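Local atomic coordinates of endoglucanase family 5 (Clostridium acetobutylicum ATCC 824, PDB entry 6PZ7), a protein that probably hydrolyses beta-glucan chains such as cellulose, acting as a broad-specificity endoglucanase of glycoside hydrolase family 5, subfamily 4. Residues Y72-A77 with G126-R131. Residues are numbered along the deposited sequence; the frame is centred on the assembly and turned at random. Where two conformers were deposited one is given.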
loop_
_atom_site.group_PDB
_atom_site.type_symbol
_atom_site.label_atom_id
_atom_site.label_comp_id
_atom_site.label_asym_id
_atom_site.label_seq_id
_atom_site.Cartn_x
_atom_site.Cartn_y
_atom_site.Cartn_z
ATOM N N TYR A 72 -18.482 -16.058 6.251
ATOM C CA TYR A 72 -17.668 -15.241 5.374
ATOM C C TYR A 72 -16.462 -16.030 4.866
ATOM O O TYR A 72 -15.322 -15.551 4.869
ATOM C CB TYR A 72 -17.247 -13.951 6.055
ATOM C CG TYR A 72 -18.401 -13.056 6.408
ATOM C CD1 TYR A 72 -19.137 -12.437 5.421
ATOM C CD2 TYR A 72 -18.715 -12.765 7.736
ATOM C CE1 TYR A 72 -20.178 -11.550 5.744
ATOM C CE2 TYR A 72 -19.732 -11.868 8.053
ATOM C CZ TYR A 72 -20.443 -11.276 7.046
ATOM O OH TYR A 72 -21.477 -10.382 7.318
ATOM N N THR A 73 -16.715 -17.236 4.376
ATOM C CA THR A 73 -15.631 -18.141 3.997
ATOM C C THR A 73 -14.880 -17.591 2.793
ATOM O O THR A 73 -15.482 -17.305 1.749
ATOM C CB THR A 73 -16.199 -19.510 3.641
ATOM O OG1 THR A 73 -16.937 -19.972 4.778
ATOM C CG2 THR A 73 -15.134 -20.484 3.276
ATOM N N ILE A 74 -13.565 -17.509 2.894
ATOM C CA ILE A 74 -12.741 -17.107 1.759
ATOM C C ILE A 74 -12.498 -18.342 0.891
ATOM O O ILE A 74 -12.057 -19.390 1.372
ATOM C CB ILE A 74 -11.396 -16.490 2.210
ATOM C CG1 ILE A 74 -11.617 -15.273 3.103
ATOM C CG2 ILE A 74 -10.576 -16.096 0.971
ATOM C CD1 ILE A 74 -10.342 -14.649 3.636
ATOM N N ASP A 75 -12.761 -18.207 -0.396
ATOM C CA ASP A 75 -12.530 -19.311 -1.322
ATOM C C ASP A 75 -11.112 -19.860 -1.195
ATOM O O ASP A 75 -10.121 -19.122 -1.333
ATOM C CB ASP A 75 -12.783 -18.805 -2.741
ATOM C CG ASP A 75 -12.422 -19.806 -3.811
ATOM O OD1 ASP A 75 -12.238 -20.998 -3.499
ATOM O OD2 ASP A 75 -12.283 -19.384 -4.972
ATOM N N GLN A 76 -10.992 -21.168 -0.986
ATOM C CA GLN A 76 -9.680 -21.772 -0.803
ATOM C C GLN A 76 -8.793 -21.607 -2.028
ATOM O O GLN A 76 -7.577 -21.424 -1.892
ATOM C CB GLN A 76 -9.853 -23.259 -0.479
ATOM C CG GLN A 76 -8.584 -24.017 -0.257
ATOM C CD GLN A 76 -8.842 -25.462 0.151
ATOM O OE1 GLN A 76 -9.084 -25.754 1.328
ATOM N NE2 GLN A 76 -8.819 -26.367 -0.828
ATOM N N ALA A 77 -9.349 -21.731 -3.225
ATOM C CA ALA A 77 -8.511 -21.585 -4.405
ATOM C C ALA A 77 -7.952 -20.178 -4.512
ATOM O O ALA A 77 -6.852 -19.984 -5.036
ATOM C CB ALA A 77 -9.317 -21.910 -5.658
ATOM N N GLY A 126 -9.309 -13.106 10.243
ATOM C CA GLY A 126 -8.961 -14.338 10.943
ATOM C C GLY A 126 -8.512 -15.417 9.979
ATOM O O GLY A 126 -7.532 -16.128 10.210
ATOM N N GLN A 127 -9.207 -15.541 8.844
ATOM C CA GLN A 127 -8.828 -16.531 7.845
ATOM C C GLN A 127 -7.518 -16.171 7.132
ATOM O O GLN A 127 -6.680 -17.032 6.887
ATOM C CB GLN A 127 -9.962 -16.700 6.831
ATOM C CG GLN A 127 -11.188 -17.387 7.386
ATOM C CD GLN A 127 -12.344 -17.267 6.435
ATOM O OE1 GLN A 127 -12.473 -18.090 5.522
ATOM N NE2 GLN A 127 -13.117 -16.219 6.583
ATOM N N ILE A 128 -7.344 -14.910 6.736
ATOM C CA ILE A 128 -6.100 -14.508 6.073
ATOM C C ILE A 128 -4.923 -14.732 7.014
ATOM O O ILE A 128 -3.916 -15.353 6.668
ATOM C CB ILE A 128 -6.154 -13.037 5.620
ATOM C CG1 ILE A 128 -7.301 -12.730 4.658
ATOM C CG2 ILE A 128 -4.791 -12.609 4.970
ATOM C CD1 ILE A 128 -7.567 -11.227 4.504
ATOM N N ALA A 129 -5.056 -14.243 8.239
ATOM C CA ALA A 129 -3.975 -14.356 9.209
ATOM C C ALA A 129 -3.654 -15.812 9.502
ATOM O O ALA A 129 -2.472 -16.196 9.564
ATOM C CB ALA A 129 -4.337 -13.593 10.477
ATOM N N ASN A 130 -4.674 -16.657 9.662
ATOM C CA ASN A 130 -4.421 -18.069 9.921
ATOM C C ASN A 130 -3.623 -18.709 8.790
ATOM O O ASN A 130 -2.674 -19.468 9.040
ATOM C CB ASN A 130 -5.761 -18.779 10.150
ATOM C CG ASN A 130 -5.623 -20.280 10.322
ATOM O OD1 ASN A 130 -6.039 -21.067 9.465
ATOM N ND2 ASN A 130 -5.019 -20.681 11.405
ATOM N N ARG A 131 -3.996 -18.419 7.537
ATOM C CA ARG A 131 -3.309 -19.039 6.412
ATOM C C ARG A 131 -1.836 -18.653 6.381
ATOM O O ARG A 131 -0.975 -19.474 6.016
ATOM C CB ARG A 131 -3.986 -18.658 5.092
ATOM C CG ARG A 131 -3.197 -19.069 3.852
ATOM C CD ARG A 131 -3.037 -20.589 3.746
ATOM N NE ARG A 131 -4.267 -21.211 3.258
ATOM C CZ ARG A 131 -4.490 -21.567 1.989
ATOM N NH1 ARG A 131 -3.568 -21.368 1.049
ATOM N NH2 ARG A 131 -5.657 -22.117 1.664
HETATM O O HOH W 1 -11.024 -20.135 4.458
#
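Gln127 reaches out from its helix and grips the backbone of the loop at Tyr72 and Ile74 with both ends of its carboxamide. NE2 of Gln127 donates to O of Tyr72 at 2.9 Å; the bond is almost straight and lies in the amide plane, although the nitrogen sits well above the Tyr72 carbonyl plane. One residue beyond Thr73 in sequence, N of Ile74 donates to OE1 of Gln127, also at 2.9 Å (N-H...O 174°). Two bonds to backbone groups two residues apart fix the rotation of the amide. A water donates to OE1 of Gln127 at 2.7 Å and only weakly to O of Ile74, while NE2 has a second acceptor in O of Lys123. An extended chain, with CG anti to the carbonyl carbon (chi1 -70°), carries the amide there.

CG1 of Ile74 lies over one face of the Gln127 carboxamide, 3.8 Å from its OE1, the two side chains running past each other in opposite directions. CD1 of Ile74 meets CG1 of Ile128 at 3.7 Å, these side chains crossing nearly at right angles. Trp62 touches both isoleucines. CG of Gln76 comes within 4.0 Å of NH2 at the guanidinium edge of Arg131, a tentative van der Waals contact because the arginine has two conformers. NH1 of Arg131 bonds to OD1 of Asn80.

Asp75 N-caps helix 76-91, its OD1 accepting from N of Ala77. The contact thus ties the lead-in to that helix to the C-terminal part of helix 111-132, neighbouring outer helices of the TIM barrel that flank strand 95-99 in sequence.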